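Local coordinates for nucleoprotein (PDB 5N4K), which probably packages the viral RNA genome into a helical ribonucleocapsid, this chain being its N-terminal RNA-binding domain, at residues 30-35 with 86-91; 61-66 with 110-115; 65-70 with 94-99. One frame throughout, in Å; residues are numbered along the deposited sequence. Where two conformers were deposited one is given.

Contact 1: residues 30-35 with 86-91; sequences SFYMPL and VHFYYL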
loop_
_atom_site.group_PDB
_atom_site.type_symbol
_atom_site.label_atom_id
_atom_site.label_comp_id
_atom_site.label_asym_id
_atom_site.label_seq_id
_atom_site.Cartn_x
_atom_site.Cartn_y
_atom_site.Cartn_z
ATOM N N SER A 30 9.571 -5.876 -1.026
ATOM C CA SER A 30 10.743 -5.085 -1.437
ATOM C C SER A 30 11.972 -5.955 -1.416
ATOM O O SER A 30 12.116 -6.833 -0.594
ATOM C CB SER A 30 10.906 -3.933 -0.468
ATOM O OG SER A 30 12.081 -3.156 -0.648
ATOM N N PHE A 31 12.888 -5.654 -2.307
ATOM C CA PHE A 31 14.213 -6.280 -2.263
ATOM C C PHE A 31 14.973 -5.897 -1.020
ATOM O O PHE A 31 16.002 -6.590 -0.694
ATOM C CB PHE A 31 15.048 -5.910 -3.467
ATOM C CG PHE A 31 14.627 -6.556 -4.743
ATOM C CD1 PHE A 31 14.951 -7.864 -4.976
ATOM C CD2 PHE A 31 13.950 -5.904 -5.753
ATOM C CE1 PHE A 31 14.558 -8.531 -6.104
ATOM C CE2 PHE A 31 13.552 -6.561 -6.921
ATOM C CZ PHE A 31 13.855 -7.920 -7.104
ATOM N N TYR A 32 14.622 -4.816 -0.338
ATOM C CA TYR A 32 15.410 -4.252 0.722
ATOM C C TYR A 32 14.665 -4.187 2.045
ATOM O O TYR A 32 13.455 -4.065 2.064
ATOM C CB TYR A 32 15.902 -2.824 0.367
ATOM C CG TYR A 32 16.689 -2.814 -0.881
ATOM C CD1 TYR A 32 18.044 -3.222 -0.897
ATOM C CD2 TYR A 32 16.120 -2.463 -2.137
ATOM C CE1 TYR A 32 18.773 -3.335 -2.070
ATOM C CE2 TYR A 32 16.807 -2.576 -3.314
ATOM C CZ TYR A 32 18.118 -3.013 -3.280
ATOM O OH TYR A 32 18.904 -3.057 -4.370
ATOM N N MET A 33 15.404 -4.242 3.156
ATOM C CA MET A 33 14.868 -3.850 4.421
ATOM C C MET A 33 14.319 -2.437 4.378
ATOM O O MET A 33 14.842 -1.594 3.635
ATOM C CB MET A 33 15.963 -3.963 5.534
ATOM C CG MET A 33 16.279 -5.442 5.894
ATOM S SD MET A 33 14.922 -6.375 6.570
ATOM C CE MET A 33 14.781 -5.652 8.221
ATOM N N PRO A 34 13.321 -2.130 5.196
ATOM C CA PRO A 34 12.811 -0.748 5.277
ATOM C C PRO A 34 13.751 0.174 6.005
ATOM O O PRO A 34 14.672 -0.251 6.742
ATOM C CB PRO A 34 11.506 -0.892 6.021
ATOM C CG PRO A 34 11.697 -2.114 6.883
ATOM C CD PRO A 34 12.600 -3.000 6.122
ATOM N N LEU A 35 13.485 1.479 5.872
ATOM C CA LEU A 35 14.031 2.486 6.746
ATOM C C LEU A 35 12.914 2.884 7.708
ATOM O O LEU A 35 11.690 2.806 7.412
ATOM C CB LEU A 35 14.503 3.724 6.009
ATOM C CG LEU A 35 15.449 3.414 4.880
ATOM C CD1 LEU A 35 15.777 4.751 4.142
ATOM C CD2 LEU A 35 16.663 2.702 5.354
ATOM N N VAL A 86 9.414 3.009 5.669
ATOM C CA VAL A 86 9.369 3.168 4.216
ATOM C C VAL A 86 10.065 2.002 3.550
ATOM O O VAL A 86 11.144 1.567 3.986
ATOM C CB VAL A 86 9.969 4.530 3.761
ATOM C CG1 VAL A 86 9.069 5.683 4.148
ATOM C CG2 VAL A 86 11.394 4.761 4.289
ATOM N N HIS A 87 9.484 1.509 2.459
ATOM C CA HIS A 87 10.082 0.401 1.696
ATOM C C HIS A 87 10.334 0.841 0.259
ATOM O O HIS A 87 9.464 1.502 -0.351
ATOM C CB HIS A 87 9.115 -0.800 1.676
ATOM C CG HIS A 87 8.737 -1.343 3.010
ATOM N ND1 HIS A 87 9.312 -2.472 3.498
ATOM C CD2 HIS A 87 7.840 -0.925 3.880
ATOM C CE1 HIS A 87 8.830 -2.705 4.701
ATOM N NE2 HIS A 87 7.918 -1.802 4.960
ATOM N N PHE A 88 11.488 0.448 -0.290
ATOM C CA PHE A 88 11.870 0.926 -1.612
ATOM C C PHE A 88 11.465 -0.072 -2.671
ATOM O O PHE A 88 11.661 -1.310 -2.531
ATOM C CB PHE A 88 13.408 1.058 -1.688
ATOM C CG PHE A 88 13.853 1.395 -3.089
ATOM C CD1 PHE A 88 13.790 2.710 -3.517
ATOM C CD2 PHE A 88 14.272 0.427 -3.959
ATOM C CE1 PHE A 88 14.117 3.049 -4.821
ATOM C CE2 PHE A 88 14.600 0.740 -5.279
ATOM C CZ PHE A 88 14.500 2.042 -5.687
ATOM N N TYR A 89 10.998 0.445 -3.792
ATOM C CA TYR A 89 10.681 -0.332 -4.970
ATOM C C TYR A 89 11.166 0.420 -6.197
ATOM O O TYR A 89 11.013 1.609 -6.336
ATOM C CB TYR A 89 9.165 -0.524 -5.079
ATOM C CG TYR A 89 8.562 -1.241 -3.909
ATOM C CD1 TYR A 89 8.103 -0.537 -2.810
ATOM C CD2 TYR A 89 8.436 -2.631 -3.948
ATOM C CE1 TYR A 89 7.545 -1.225 -1.702
ATOM C CE2 TYR A 89 7.907 -3.261 -2.847
ATOM C CZ TYR A 89 7.520 -2.555 -1.816
ATOM O OH TYR A 89 6.915 -3.230 -0.675
ATOM N N TYR A 90 11.739 -0.328 -7.144
ATOM C CA TYR A 90 12.140 0.237 -8.433
ATOM C C TYR A 90 10.927 0.699 -9.211
ATOM O O TYR A 90 9.853 0.111 -9.129
ATOM C CB TYR A 90 12.966 -0.830 -9.208
ATOM C CG TYR A 90 14.313 -1.139 -8.524
ATOM C CD1 TYR A 90 15.418 -0.319 -8.766
ATOM C CD2 TYR A 90 14.494 -2.238 -7.734
ATOM C CE1 TYR A 90 16.633 -0.535 -8.132
ATOM C CE2 TYR A 90 15.659 -2.500 -7.095
ATOM C CZ TYR A 90 16.714 -1.636 -7.297
ATOM O OH TYR A 90 17.919 -1.878 -6.638
ATOM N N LEU A 91 11.153 1.652 -10.067
ATOM C CA LEU A 91 10.099 2.176 -10.927
ATOM C C LEU A 91 9.487 1.042 -11.757
ATOM O O LEU A 91 10.174 0.244 -12.348
ATOM C CB LEU A 91 10.663 3.293 -11.847
ATOM C CG LEU A 91 9.631 3.991 -12.731
ATOM C CD1 LEU A 91 8.598 4.751 -11.973
ATOM C CD2 LEU A 91 10.435 4.977 -13.590
HETATM O O HOH W 1 13.012 -1.211 1.493
HETATM O O HOH W 2 12.573 -3.381 -4.069
#
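The hydroxyl of Ser30 reaches the backbone of strand 80-90: OG donates to Phe88 O over 2.7 Å, lying in the carbonyl plane on a lone pair with a C=O...O angle of 141°. The torsion that permits this sets OG opposite the backbone N (chi1 174°), beside its own carbonyl carbon. The same oxygen accepts from Tyr32 N, closing an ST turn, and also from water 1. Water 1 donates to Met33 O as well and accepts from Phe88 N, while water 2 accepts from Phe31 N and donates to Phe88 O, so both fill in between backbones that are not yet paired as strands. Direct pairing starts at Leu35 and Val86, an antiparallel hydrogen-bonded pair with Leu35 N to Val86 O at 3.0 Å and Val86 N to Leu35 O at 2.9 Å. One further polar link joins two tyrosines: Tyr32 OH and Tyr90 OH are 2.7 Å apart, and either may donate, the two side chains crossing at about a right angle.

CH-pi contacts are made to the rings of His87 and Tyr89. Pro34 CB sits over one face of the His87 imidazole, 3.7 Å from its centroid and 20° off the normal; the NE2 end of that ring is bonded to Gln69. Ser30 CB meets the Tyr89 ring off-centre. Apolar contacts complete the set: the Tyr32 and Phe88 side chains lie side by side, pointing the same way, CD2 to CD2 at 3.9 Å, and Leu35 CB rests on Val86 CG2 at 3.7 Å.

The contact lies near the centre of the domain. The 30-35 segment runs along strand 80-90 before becoming strand 35-37 beside it in the antiparallel sheet; on the opposite flank strand 63-73 pairs with 80-90, and Trp66 from that strand meets Phe88 edge-to-face.

Contact 2: residues 61-66 with 110-115; sequences EQIGYW and WVAKEG. With SO4 (sulfate ion), chain J.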
loop_
_atom_site.group_PDB
_atom_site.type_symbol
_atom_site.label_atom_id
_atom_site.label_comp_id
_atom_site.label_asym_id
_atom_site.label_seq_id
_atom_site.Cartn_x
_atom_site.Cartn_y
_atom_site.Cartn_z
ATOM N N GLU A 61 18.344 2.258 -14.513
ATOM C CA GLU A 61 17.333 1.678 -13.629
ATOM C C GLU A 61 17.449 2.153 -12.198
ATOM O O GLU A 61 16.718 1.639 -11.341
ATOM C CB GLU A 61 17.355 0.162 -13.701
ATOM C CG GLU A 61 16.942 -0.378 -15.037
ATOM C CD GLU A 61 17.061 -1.907 -15.166
ATOM O OE1 GLU A 61 18.174 -2.408 -14.800
ATOM O OE2 GLU A 61 16.062 -2.558 -15.652
ATOM N N GLN A 62 18.297 3.113 -11.871
ATOM C CA GLN A 62 18.504 3.542 -10.478
ATOM C C GLN A 62 17.479 4.635 -10.145
ATOM O O GLN A 62 17.737 5.806 -9.993
ATOM C CB GLN A 62 19.901 4.042 -10.208
ATOM C CG GLN A 62 21.044 3.061 -10.582
ATOM C CD GLN A 62 20.809 1.687 -10.010
ATOM O OE1 GLN A 62 20.769 1.576 -8.785
ATOM N NE2 GLN A 62 20.640 0.735 -10.805
ATOM N N ILE A 63 16.216 4.175 -10.037
ATOM C CA ILE A 63 15.061 5.067 -9.953
ATOM C C ILE A 63 13.881 4.256 -9.340
ATOM O O ILE A 63 13.709 3.080 -9.669
ATOM C CB ILE A 63 14.727 5.619 -11.369
ATOM C CG1 ILE A 63 13.529 6.558 -11.297
ATOM C CG2 ILE A 63 14.553 4.510 -12.389
ATOM C CD1 ILE A 63 13.476 7.446 -12.553
ATOM N N GLY A 64 13.070 4.929 -8.529
ATOM C CA GLY A 64 11.913 4.260 -7.983
ATOM C C GLY A 64 11.295 5.106 -6.932
ATOM O O GLY A 64 11.274 6.330 -6.983
ATOM N N TYR A 65 10.708 4.407 -5.937
ATOM C CA TYR A 65 9.994 5.109 -4.866
ATOM C C TYR A 65 10.116 4.398 -3.522
ATOM O O TYR A 65 10.334 3.181 -3.485
ATOM C CB TYR A 65 8.440 5.321 -5.202
ATOM C CG TYR A 65 7.720 3.998 -5.469
ATOM C CD1 TYR A 65 7.751 3.365 -6.697
ATOM C CD2 TYR A 65 7.027 3.346 -4.441
ATOM C CE1 TYR A 65 7.079 2.151 -6.939
ATOM C CE2 TYR A 65 6.373 2.171 -4.665
ATOM C CZ TYR A 65 6.413 1.567 -5.882
ATOM O OH TYR A 65 5.824 0.331 -6.045
ATOM N N TRP A 66 9.943 5.203 -2.484
ATOM C CA TRP A 66 9.750 4.721 -1.098
ATOM C C TRP A 66 8.281 4.819 -0.764
ATOM O O TRP A 66 7.691 5.840 -0.929
ATOM C CB TRP A 66 10.605 5.500 -0.147
ATOM C CG TRP A 66 12.064 5.316 -0.295
ATOM C CD1 TRP A 66 12.905 6.033 -1.109
ATOM C CD2 TRP A 66 12.900 4.334 0.341
ATOM N NE1 TRP A 66 14.162 5.599 -1.002
ATOM C CE2 TRP A 66 14.207 4.537 -0.132
ATOM C CE3 TRP A 66 12.652 3.294 1.210
ATOM C CZ2 TRP A 66 15.274 3.741 0.301
ATOM C CZ3 TRP A 66 13.710 2.474 1.641
ATOM C CH2 TRP A 66 14.976 2.700 1.177
ATOM N N TRP A 110 9.425 9.812 -4.296
ATOM C CA TRP A 110 10.170 9.439 -5.465
ATOM C C TRP A 110 11.670 9.718 -5.392
ATOM O O TRP A 110 12.068 10.800 -4.868
ATOM C CB TRP A 110 9.533 10.186 -6.639
ATOM C CG TRP A 110 8.077 9.765 -6.850
ATOM C CD1 TRP A 110 6.961 10.404 -6.397
ATOM C CD2 TRP A 110 7.661 8.623 -7.559
ATOM N NE1 TRP A 110 5.852 9.708 -6.834
ATOM C CE2 TRP A 110 6.227 8.621 -7.533
ATOM C CE3 TRP A 110 8.313 7.580 -8.168
ATOM C CZ2 TRP A 110 5.541 7.567 -8.113
ATOM C CZ3 TRP A 110 7.614 6.564 -8.803
ATOM C CH2 TRP A 110 6.203 6.611 -8.756
ATOM N N VAL A 111 12.438 8.820 -5.950
ATOM C CA VAL A 111 13.914 8.949 -5.896
ATOM C C VAL A 111 14.482 8.526 -7.194
ATOM O O VAL A 111 14.012 7.631 -7.910
ATOM C CB VAL A 111 14.520 8.120 -4.725
ATOM C CG1 VAL A 111 14.211 8.760 -3.383
ATOM C CG2 VAL A 111 14.089 6.652 -4.819
ATOM N N ALA A 112 15.626 9.177 -7.581
ATOM C CA ALA A 112 16.369 8.792 -8.780
ATOM C C ALA A 112 17.793 9.301 -8.672
ATOM O O ALA A 112 18.005 10.383 -8.144
ATOM C CB ALA A 112 15.755 9.425 -10.043
ATOM N N LYS A 113 18.711 8.518 -9.190
ATOM C CA LYS A 113 20.061 8.990 -9.333
ATOM C C LYS A 113 20.335 9.535 -10.728
ATOM O O LYS A 113 19.609 9.270 -11.653
ATOM C CB LYS A 113 21.009 7.862 -9.103
ATOM C CG LYS A 113 21.109 7.476 -7.624
ATOM C CD LYS A 113 22.228 6.422 -7.541
ATOM C CE LYS A 113 22.834 6.317 -6.203
ATOM N NZ LYS A 113 23.698 5.118 -6.121
ATOM N N GLU A 114 21.403 10.363 -10.828
ATOM C CA GLU A 114 21.869 10.875 -12.093
ATOM C C GLU A 114 22.134 9.739 -13.056
ATOM O O GLU A 114 22.704 8.652 -12.705
ATOM C CB GLU A 114 23.150 11.667 -11.842
ATOM C CG GLU A 114 23.624 12.366 -13.079
ATOM C CD GLU A 114 24.871 13.218 -12.815
ATOM O OE1 GLU A 114 25.940 12.647 -12.633
ATOM O OE2 GLU A 114 24.793 14.451 -12.773
ATOM N N GLY A 115 21.642 9.852 -14.275
ATOM C CA GLY A 115 21.753 8.815 -15.302
ATOM C C GLY A 115 20.569 7.901 -15.424
ATOM O O GLY A 115 20.559 7.100 -16.396
HETATM S S SO4 J . 23.244 11.828 -7.902
HETATM O O1 SO4 J . 23.461 12.052 -6.470
HETATM O O2 SO4 J . 24.549 11.962 -8.575
HETATM O O3 SO4 J . 22.263 12.759 -8.531
HETATM O O4 SO4 J . 22.531 10.666 -8.102
HETATM O O HOH W 3 21.652 3.130 -6.699
#
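Tyr65 lies against Trp110 across a non-hydrogen-bonded antiparallel pair, their side chains side by side and pointing the same way. Tyr65 CB stands over the indole face, 4.0 Å from the centroid of the six-membered ring and 22° off the normal, and 3.7 Å from Trp110 CE3. The chi1 of 58° puts CG between the backbone N and carbonyl carbon, from where Tyr65 CD1 comes to 3.8 Å from Trp110 CZ3. The phenol edge is directed at the indole face in an offset edge-to-face pair, planes at 60°. Farther out, Tyr65 OH leaves this partner for Thr93 O and His96 N.

Strand 108-112 is an outermost strand of the chain's antiparallel sheet, and this is its pairing with strand 63-73. Gly64 and Val111 form the hydrogen-bonded pair, N to O in both directions and nearly straight at hydrogen, and Lys113 N continues the ladder by donating to Gln62 O at 3.0 Å. Ile63 CG1 meets Ala112 CB on the face that carries Tyr65 and Trp110. On the opposite face, Val111 CG1 touches the edge of Trp66 at CD1, in the ring plane and 3.8 Å away; the indole NE1 is bonded to Leu51 O.

Beyond the strand ends, Lys113 NZ donates to water 3, which may in turn donate to Gln62 OE1; the ammonium group also pairs with Ser138 OG, while Gln62 NE2 is held by Lys56 O. A sulfate, probably from the crystallisation liquor, accepts from Glu114 N through O4 at 3.0 Å and is also bonded by Arg49.

Contact 3: residues 65-70 with 94-99; sequences YWNVQE and GPHKDL. With SO4 (sulfate ion), chain F.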
loop_
_atom_site.group_PDB
_atom_site.type_symbol
_atom_site.label_atom_id
_atom_site.label_comp_id
_atom_site.label_asym_id
_atom_site.label_seq_id
_atom_site.Cartn_x
_atom_site.Cartn_y
_atom_site.Cartn_z
ATOM N N TYR A 65 10.708 4.407 -5.937
ATOM C CA TYR A 65 9.994 5.109 -4.866
ATOM C C TYR A 65 10.116 4.398 -3.522
ATOM O O TYR A 65 10.334 3.181 -3.485
ATOM C CB TYR A 65 8.440 5.321 -5.202
ATOM C CG TYR A 65 7.720 3.998 -5.469
ATOM C CD1 TYR A 65 7.751 3.365 -6.697
ATOM C CD2 TYR A 65 7.027 3.346 -4.441
ATOM C CE1 TYR A 65 7.079 2.151 -6.939
ATOM C CE2 TYR A 65 6.373 2.171 -4.665
ATOM C CZ TYR A 65 6.413 1.567 -5.882
ATOM O OH TYR A 65 5.824 0.331 -6.045
ATOM N N TRP A 66 9.943 5.203 -2.484
ATOM C CA TRP A 66 9.750 4.721 -1.098
ATOM C C TRP A 66 8.281 4.819 -0.764
ATOM O O TRP A 66 7.691 5.840 -0.929
ATOM C CB TRP A 66 10.605 5.500 -0.147
ATOM C CG TRP A 66 12.064 5.316 -0.295
ATOM C CD1 TRP A 66 12.905 6.033 -1.109
ATOM C CD2 TRP A 66 12.900 4.334 0.341
ATOM N NE1 TRP A 66 14.162 5.599 -1.002
ATOM C CE2 TRP A 66 14.207 4.537 -0.132
ATOM C CE3 TRP A 66 12.652 3.294 1.210
ATOM C CZ2 TRP A 66 15.274 3.741 0.301
ATOM C CZ3 TRP A 66 13.710 2.474 1.641
ATOM C CH2 TRP A 66 14.976 2.700 1.177
ATOM N N ASN A 67 7.716 3.718 -0.303
ATOM C CA ASN A 67 6.279 3.630 0.033
ATOM C C ASN A 67 6.143 3.680 1.585
ATOM O O ASN A 67 6.739 2.845 2.268
ATOM C CB ASN A 67 5.700 2.305 -0.485
ATOM C CG ASN A 67 4.229 2.327 -0.585
ATOM O OD1 ASN A 67 3.658 3.319 -0.963
ATOM N ND2 ASN A 67 3.631 1.200 -0.255
ATOM N N VAL A 68 5.411 4.624 2.053
ATOM C CA VAL A 68 5.197 4.785 3.494
ATOM C C VAL A 68 4.222 3.790 4.043
ATOM O O VAL A 68 3.118 3.630 3.485
ATOM C CB VAL A 68 4.785 6.226 3.772
ATOM C CG1 VAL A 68 4.418 6.459 5.254
ATOM C CG2 VAL A 68 5.759 7.272 3.320
ATOM N N GLN A 69 4.605 3.190 5.157
ATOM C CA GLN A 69 3.774 2.282 5.994
ATOM C C GLN A 69 3.516 3.032 7.336
ATOM O O GLN A 69 4.469 3.243 8.094
ATOM C CB GLN A 69 4.588 1.003 6.231
ATOM C CG GLN A 69 3.934 -0.096 7.124
ATOM C CD GLN A 69 4.844 -1.115 7.735
ATOM O OE1 GLN A 69 5.991 -1.347 7.322
ATOM N NE2 GLN A 69 4.313 -1.811 8.746
ATOM N N GLU A 70 2.290 3.418 7.594
ATOM C CA GLU A 70 1.912 4.012 8.906
ATOM C C GLU A 70 1.876 2.851 9.899
ATOM O O GLU A 70 1.475 1.749 9.556
ATOM C CB GLU A 70 0.549 4.686 8.718
ATOM C CG GLU A 70 0.103 5.559 9.829
ATOM C CD GLU A 70 -1.181 6.334 9.529
ATOM O OE1 GLU A 70 -1.689 6.347 8.357
ATOM O OE2 GLU A 70 -1.712 6.921 10.493
ATOM N N GLY A 94 6.579 -3.223 -7.570
ATOM C CA GLY A 94 5.995 -2.985 -6.227
ATOM C C GLY A 94 4.515 -2.708 -6.246
ATOM O O GLY A 94 3.837 -2.910 -7.264
ATOM N N PRO A 95 3.988 -2.284 -5.104
ATOM C CA PRO A 95 2.530 -2.001 -4.953
ATOM C C PRO A 95 2.066 -0.930 -5.838
ATOM O O PRO A 95 0.856 -0.849 -6.136
ATOM C CB PRO A 95 2.404 -1.671 -3.480
ATOM C CG PRO A 95 3.758 -1.190 -3.042
ATOM C CD PRO A 95 4.712 -2.006 -3.845
ATOM N N HIS A 96 2.933 0.002 -6.289
ATOM C CA HIS A 96 2.607 1.118 -7.192
ATOM C C HIS A 96 3.312 0.957 -8.519
ATOM O O HIS A 96 3.757 1.945 -9.112
ATOM C CB HIS A 96 2.924 2.464 -6.549
ATOM C CG HIS A 96 2.210 2.699 -5.269
ATOM N ND1 HIS A 96 0.833 2.830 -5.210
ATOM C CD2 HIS A 96 2.638 2.785 -3.991
ATOM C CE1 HIS A 96 0.478 3.029 -3.946
ATOM N NE2 HIS A 96 1.544 3.034 -3.201
ATOM N N LYS A 97 3.281 -0.276 -9.060
ATOM C CA LYS A 97 3.926 -0.548 -10.333
ATOM C C LYS A 97 3.318 0.213 -11.494
ATOM O O LYS A 97 4.002 0.403 -12.491
ATOM C CB LYS A 97 3.967 -2.058 -10.678
ATOM C CG LYS A 97 2.624 -2.660 -11.077
ATOM C CD LYS A 97 2.742 -4.159 -11.362
ATOM C CE LYS A 97 3.524 -4.462 -12.638
ATOM N NZ LYS A 97 3.455 -5.875 -13.160
ATOM N N ASP A 98 2.105 0.697 -11.326
ATOM C CA ASP A 98 1.267 1.400 -12.269
ATOM C C ASP A 98 1.583 2.862 -12.400
ATOM O O ASP A 98 1.152 3.553 -13.319
ATOM C CB ASP A 98 -0.229 1.299 -11.860
ATOM C CG ASP A 98 -0.527 1.988 -10.489
ATOM O OD1 ASP A 98 -1.325 2.945 -10.507
ATOM O OD2 ASP A 98 -0.084 1.578 -9.418
ATOM N N LEU A 99 2.230 3.411 -11.370
ATOM C CA LEU A 99 2.555 4.833 -11.345
ATOM C C LEU A 99 3.743 5.180 -12.227
ATOM O O LEU A 99 4.746 4.533 -12.201
ATOM C CB LEU A 99 2.812 5.335 -9.935
ATOM C CG LEU A 99 1.642 5.324 -8.950
ATOM C CD1 LEU A 99 2.087 5.809 -7.581
ATOM C CD2 LEU A 99 0.406 6.012 -9.448
HETATM S S SO4 F . 5.833 -3.498 11.869
HETATM O O1 SO4 F . 5.204 -2.637 12.891
HETATM O O2 SO4 F . 6.654 -2.738 10.913
HETATM O O3 SO4 F . 4.702 -3.958 11.062
HETATM O O4 SO4 F . 6.718 -4.568 12.414
#
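His96 N donates to Tyr65 OH at 2.9 Å, linking the loop backbone to a phenol that rises from strand 63-73. The same oxygen is bonded to Thr93 O, so two backbone groups of the loop grip it. Pro95 CD lies at the edge of the tyrosine ring, 3.4 Å from Tyr65 OH, while His96 CB comes within 3.7 Å of Tyr65 CZ. The imidazole turns its own edge toward the phenol face in an offset edge-to-face pair, planes at 64° and centroids 5.7 Å apart.

A second, weaker polar link lies two residues farther along the strand: His96 NE2 to Asn67 OD1 is 3.1 Å, but the angle at hydrogen is only 122°. OD1 lies near the imidazole plane at its edge, and the amide stands steeply to the ring, while ND2 passes Pro95 CG at 3.7 Å. The torsion of His96, with CG opposite the carbonyl carbon (chi1 -58°), carries the ring toward the strand, where it can meet both Tyr65 and Asn67.

These groups ride on two overlapping type I turns, Gly94 to Lys97, closed by a weak Lys97 N to Gly94 O bond, and His96 to Leu99, closed by Leu99 N to His96 O at 3.1 Å. Gly94 N is in turn bonded to Asn125 OD1. His96 also meets His96 of the second subunit and packs on that subunit's Pro95, so the turn contributes to the dimer interface seen in this crystal. Farther along the strand, Gln69 NE2 donates to O3 of a sulfate, probably from the crystallisation liquor, that Lys85 and Arg71 also bind.

Within the chain, the 94-99 loop leads from strand 80-90 toward strand 108-112 and crosses over strand 63-73, which hydrogen-bonds to both; Val108 touches Tyr65, Asn67 and His96 alike.

How the contacts relate
All three contacts involve one antiparallel sheet of the N-terminal domain, with centres 9 to 13 Å apart. Strand 63-73 is common to contacts 2 and 3, which share Tyr65 and Trp66. Contact 1 lies on its neighbour, strand 80-90, joined to it by probable backbone hydrogen bonds such as Tyr89 N to Tyr65 O and Leu91 N to Ile63 O. Along the chain the segments begin at 30, 61, 65, 86, 94 and 110, so those of contact 1 alternate with those of the other two. The central pair of strands is thereby bordered by strand 35-37 and strand 108-112, with contacts 1 and 3 buried and contact 2, at the outermost strand 108-112, partly buried.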